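Local coordinates for membrane-associated protein VP24 (Marburg virus - Musoke, Kenya, 1980, PDB 4OR8) that probably acts as a minor matrix protein that interacts with the viral nucleoprotein and takes part in nucleocapsid assembly and virion budding, at residues T66-T69 with L70-L74; V183-D186 with H187-S191. One frame throughout, in Å; residues are numbered along the deposited sequence.

Contact 1: residues T66-T69 with L70-L74; sequences TGMT and LLHHL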
loop_
_atom_site.group_PDB
_atom_site.type_symbol
_atom_site.label_atom_id
_atom_site.label_comp_id
_atom_site.label_asym_id
_atom_site.label_seq_id
_atom_site.Cartn_x
_atom_site.Cartn_y
_atom_site.Cartn_z
ATOM N N THR B 66 4.972 -8.671 -3.076
ATOM C CA THR B 66 4.283 -7.812 -4.032
ATOM C C THR B 66 5.212 -6.945 -4.880
ATOM O O THR B 66 6.114 -6.286 -4.364
ATOM C CB THR B 66 3.263 -6.899 -3.317
ATOM O OG1 THR B 66 2.380 -7.700 -2.522
ATOM C CG2 THR B 66 2.449 -6.101 -4.326
ATOM N N GLY B 67 4.976 -6.955 -6.188
ATOM C CA GLY B 67 5.617 -6.015 -7.088
ATOM C C GLY B 67 6.859 -6.520 -7.789
ATOM O O GLY B 67 7.305 -5.921 -8.765
ATOM N N MET B 68 7.418 -7.619 -7.295
ATOM C CA MET B 68 8.670 -8.144 -7.828
ATOM C C MET B 68 8.569 -8.539 -9.297
ATOM O O MET B 68 9.466 -8.252 -10.087
ATOM C CB MET B 68 9.154 -9.326 -6.989
ATOM C CG MET B 68 9.553 -8.929 -5.583
ATOM S SD MET B 68 10.744 -7.572 -5.599
ATOM C CE MET B 68 12.170 -8.387 -6.321
ATOM N N THR B 69 7.472 -9.195 -9.657
ATOM C CA THR B 69 7.254 -9.594 -11.039
ATOM C C THR B 69 7.077 -8.360 -11.915
ATOM O O THR B 69 7.657 -8.266 -12.997
ATOM C CB THR B 69 6.025 -10.508 -11.176
ATOM O OG1 THR B 69 6.181 -11.651 -10.327
ATOM C CG2 THR B 69 5.868 -10.975 -12.615
ATOM N N LEU B 70 6.283 -7.410 -11.432
ATOM C CA LEU B 70 6.029 -6.171 -12.157
ATOM C C LEU B 70 7.296 -5.342 -12.355
ATOM O O LEU B 70 7.552 -4.852 -13.454
ATOM C CB LEU B 70 4.967 -5.336 -11.442
ATOM C CG LEU B 70 4.620 -4.004 -12.110
ATOM C CD1 LEU B 70 4.016 -4.231 -13.491
ATOM C CD2 LEU B 70 3.683 -3.190 -11.235
ATOM N N LEU B 71 8.082 -5.185 -11.292
ATOM C CA LEU B 71 9.319 -4.405 -11.357
ATOM C C LEU B 71 10.265 -4.929 -12.427
ATOM O O LEU B 71 10.870 -4.154 -13.170
ATOM C CB LEU B 71 10.036 -4.404 -10.006
ATOM C CG LEU B 71 9.516 -3.455 -8.927
ATOM C CD1 LEU B 71 10.307 -3.645 -7.644
ATOM C CD2 LEU B 71 9.592 -2.013 -9.401
ATOM N N HIS B 72 10.393 -6.249 -12.499
ATOM C CA HIS B 72 11.264 -6.862 -13.488
ATOM C C HIS B 72 10.748 -6.635 -14.903
ATOM O O HIS B 72 11.524 -6.352 -15.814
ATOM C CB HIS B 72 11.449 -8.352 -13.199
ATOM C CG HIS B 72 12.425 -8.634 -12.099
ATOM N ND1 HIS B 72 12.057 -8.693 -10.772
ATOM C CD2 HIS B 72 13.758 -8.865 -12.129
ATOM C CE1 HIS B 72 13.121 -8.951 -10.033
ATOM N NE2 HIS B 72 14.166 -9.060 -10.833
ATOM N N HIS B 73 9.438 -6.738 -15.078
ATOM C CA HIS B 73 8.830 -6.543 -16.388
ATOM C C HIS B 73 8.964 -5.101 -16.890
ATOM O O HIS B 73 9.152 -4.867 -18.082
ATOM C CB HIS B 73 7.359 -6.953 -16.363
ATOM C CG HIS B 73 6.678 -6.817 -17.687
ATOM N ND1 HIS B 73 7.128 -7.455 -18.823
ATOM C CD2 HIS B 73 5.586 -6.109 -18.060
ATOM C CE1 HIS B 73 6.339 -7.151 -19.837
ATOM N NE2 HIS B 73 5.395 -6.336 -19.401
ATOM N N LEU B 74 8.873 -4.143 -15.975
ATOM C CA LEU B 74 8.974 -2.730 -16.325
ATOM C C LEU B 74 10.354 -2.329 -16.866
ATOM O O LEU B 74 10.517 -1.242 -17.424
ATOM C CB LEU B 74 8.612 -1.857 -15.121
ATOM C CG LEU B 74 7.163 -1.897 -14.633
ATOM C CD1 LEU B 74 7.006 -1.070 -13.366
ATOM C CD2 LEU B 74 6.222 -1.405 -15.715
#

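Contact 2: residues V183-D186 with H187-S191; sequences VVND and HGKPS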
loop_
_atom_site.group_PDB
_atom_site.type_symbol
_atom_site.label_atom_id
_atom_site.label_comp_id
_atom_site.label_asym_id
_atom_site.label_seq_id
_atom_site.Cartn_x
_atom_site.Cartn_y
_atom_site.Cartn_z
ATOM N N VAL B 183 2.171 10.844 -3.445
ATOM C CA VAL B 183 2.502 10.015 -4.591
ATOM C C VAL B 183 2.882 10.958 -5.726
ATOM O O VAL B 183 2.459 12.113 -5.734
ATOM C CB VAL B 183 1.302 9.135 -4.995
ATOM C CG1 VAL B 183 1.681 8.174 -6.104
ATOM C CG2 VAL B 183 0.806 8.360 -3.795
ATOM N N VAL B 184 3.701 10.481 -6.660
ATOM C CA VAL B 184 4.134 11.300 -7.785
ATOM C C VAL B 184 2.946 11.974 -8.462
ATOM O O VAL B 184 1.926 11.346 -8.733
ATOM C CB VAL B 184 4.953 10.489 -8.805
ATOM C CG1 VAL B 184 6.253 10.024 -8.174
ATOM C CG2 VAL B 184 4.156 9.305 -9.304
ATOM N N ASN B 185 3.083 13.272 -8.699
ATOM C CA ASN B 185 1.976 14.083 -9.176
ATOM C C ASN B 185 2.441 15.121 -10.182
ATOM O O ASN B 185 3.635 15.248 -10.451
ATOM C CB ASN B 185 1.292 14.770 -7.995
ATOM C CG ASN B 185 2.264 15.554 -7.139
ATOM O OD1 ASN B 185 2.468 16.747 -7.350
ATOM N ND2 ASN B 185 2.878 14.883 -6.170
ATOM N N ASP B 186 1.488 15.866 -10.732
ATOM C CA ASP B 186 1.796 16.880 -11.731
ATOM C C ASP B 186 1.542 18.287 -11.200
ATOM O O ASP B 186 1.429 19.235 -11.975
ATOM C CB ASP B 186 0.981 16.641 -13.006
ATOM C CG ASP B 186 -0.517 16.785 -12.784
ATOM O OD1 ASP B 186 -0.972 16.666 -11.626
ATOM O OD2 ASP B 186 -1.241 17.014 -13.775
ATOM N N HIS B 187 1.449 18.419 -9.881
ATOM C CA HIS B 187 1.202 19.723 -9.272
ATOM C C HIS B 187 2.158 20.070 -8.127
ATOM O O HIS B 187 1.726 20.466 -7.043
ATOM C CB HIS B 187 -0.260 19.867 -8.833
ATOM C CG HIS B 187 -0.807 18.666 -8.125
ATOM N ND1 HIS B 187 -1.207 17.529 -8.792
ATOM C CD2 HIS B 187 -1.038 18.435 -6.811
ATOM C CE1 HIS B 187 -1.652 16.642 -7.918
ATOM N NE2 HIS B 187 -1.561 17.167 -6.709
ATOM N N GLY B 188 3.453 19.913 -8.391
ATOM C CA GLY B 188 4.509 20.410 -7.523
ATOM C C GLY B 188 4.445 20.031 -6.056
ATOM O O GLY B 188 4.649 20.872 -5.180
ATOM N N LYS B 189 4.166 18.764 -5.782
ATOM C CA LYS B 189 4.139 18.282 -4.409
ATOM C C LYS B 189 5.300 17.331 -4.150
ATOM O O LYS B 189 5.620 16.491 -4.994
ATOM C CB LYS B 189 2.804 17.611 -4.103
ATOM C CG LYS B 189 1.669 18.599 -3.917
ATOM C CD LYS B 189 0.355 17.897 -3.632
ATOM C CE LYS B 189 -0.680 18.880 -3.105
ATOM N NZ LYS B 189 -0.792 20.086 -3.974
ATOM N N PRO B 190 5.947 17.480 -2.984
ATOM C CA PRO B 190 7.102 16.674 -2.575
ATOM C C PRO B 190 6.777 15.190 -2.591
ATOM O O PRO B 190 6.060 14.700 -1.722
ATOM C CB PRO B 190 7.356 17.137 -1.138
ATOM C CG PRO B 190 6.808 18.514 -1.094
ATOM C CD PRO B 190 5.597 18.487 -1.969
ATOM N N SER B 191 7.304 14.486 -3.584
ATOM C CA SER B 191 7.006 13.075 -3.754
ATOM C C SER B 191 8.189 12.199 -3.367
ATOM O O SER B 191 8.099 10.975 -3.418
ATOM C CB SER B 191 6.596 12.793 -5.199
ATOM O OG SER B 191 7.618 13.183 -6.098
HETATM O O HOH W 1 5.867 14.336 -8.047
#

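Contact 1: residues T66-T69 with L70-L74
His72 turns back along the helix onto the carbonyl of Met68, one turn earlier, and uses both its backbone and its ring to hold it. Its CB lies 3.7 Å from Met68 O. With chi1 at -78°, CG sits beside the residue's own backbone N, which directs the ring toward the start of the helix. His72 ND1 then donates to Met68 O at 2.7 Å, and the oxygen lies in the plane of the imidazole. The N-H of His72 also reaches Met68 O, its N 3.3 Å away, from the opposite face of the carbonyl plane. Two donors of one residue thus straddle a single acceptor, and the ND1 bond fixes which edge of the imidazole faces the backbone. Next round the ring, CE1 of His72 meets the methyl of Met68, with CE 3.9 Å away. The methionine chain is bent at both chi2 and chi3, and the Met68 and His72 side chains cross at a slant.

Beside this pair, Leu71 N bonds to Gly67 O at 2.7 Å. His73 N continues the series to Thr69 O at 3.1 Å. Ile101 of strand 100-101 touches Met68, Leu71 and His72, whereas Leu70 and His73 pack on Val49 of the second subunit. Gly67 occupies the N-cap position and, having no side chain, cannot cap the helix start through one. Such i to i+4 bonding is that of a short alpha-helix, here 68-73, which follows closely on strand 59-64 and carries a side-chain-to-backbone bond from His72 to Met68.

Contact 2: residues V183-D186 with H187-S191
The side-chain oxygen of Asn185 is gripped by two backbone N-H groups from the residues that follow it. His187 N reaches Asn185 OD1 at 3.2 Å and Lys189 N reaches it at 3.1 Å, each in the carbonyl plane and on a lone pair. The other half of the amide faces back along the chain: Asn185 ND2 donates to Val183 O at 2.8 Å, and that bond is nearly straight at 175°. A weak bond from Asn185 ND2 to Lys189 O spans 3.4 Å. Asn185 CG stands between its own backbone N and carbonyl carbon (chi1 54°), which sets the amide inside the bend, where both its ends find backbone partners. The bond from His187 N closes an Asx turn, and with the bond from Lys189 N it shapes the loop between helix 161-178 and strand 192-196. The chain turns at Gly188 with positive phi, a conformation that glycine adopts readily.

The imidazole of His187 lies against the asparagine on one face, in a CH-pi contact with Asn185 CB 3.9 Å from the ring centroid. At the ring edge, His187 ND1 donates to Asp186 OD1 at 3.0 Å, close to the imidazole plane. The carboxylate is turned 76° from the ring, and the nearby negative charge may raise the basicity of the imidazole. Glu250 of the second subunit packs on both Asp186 and His187. Where the two arms of the loop come together again, a water accepts from Asn185 N and is also hydrogen-bonded to Ser191 OG, while Val184 CG1 packs beside the serine hydroxyl.

Both contacts are local and partly buried, and each also meets the second subunit; the nearest atoms of the two contacts are about 12 Å apart. Contact 1 belongs to regular structure: its backbone bonds are those of helix 68-73, its leucines are buried while Thr69 and His72 are exposed, and strands 100-101 and 228-239 receive Leu71. Contact 2 has no helix or strand; there Val184, Ser191 and Asn185, with its backbone-bonded amide, are buried, and Asp186 and Gly188 exposed. Histidine donates through ND1 in both, to a backbone carbonyl in 66-74 but to a carboxylate in 183-191. Contact 1 follows the sheet strand 59-64, whereas contact 2 leads into strand 192-196 at the edge of the other sheet.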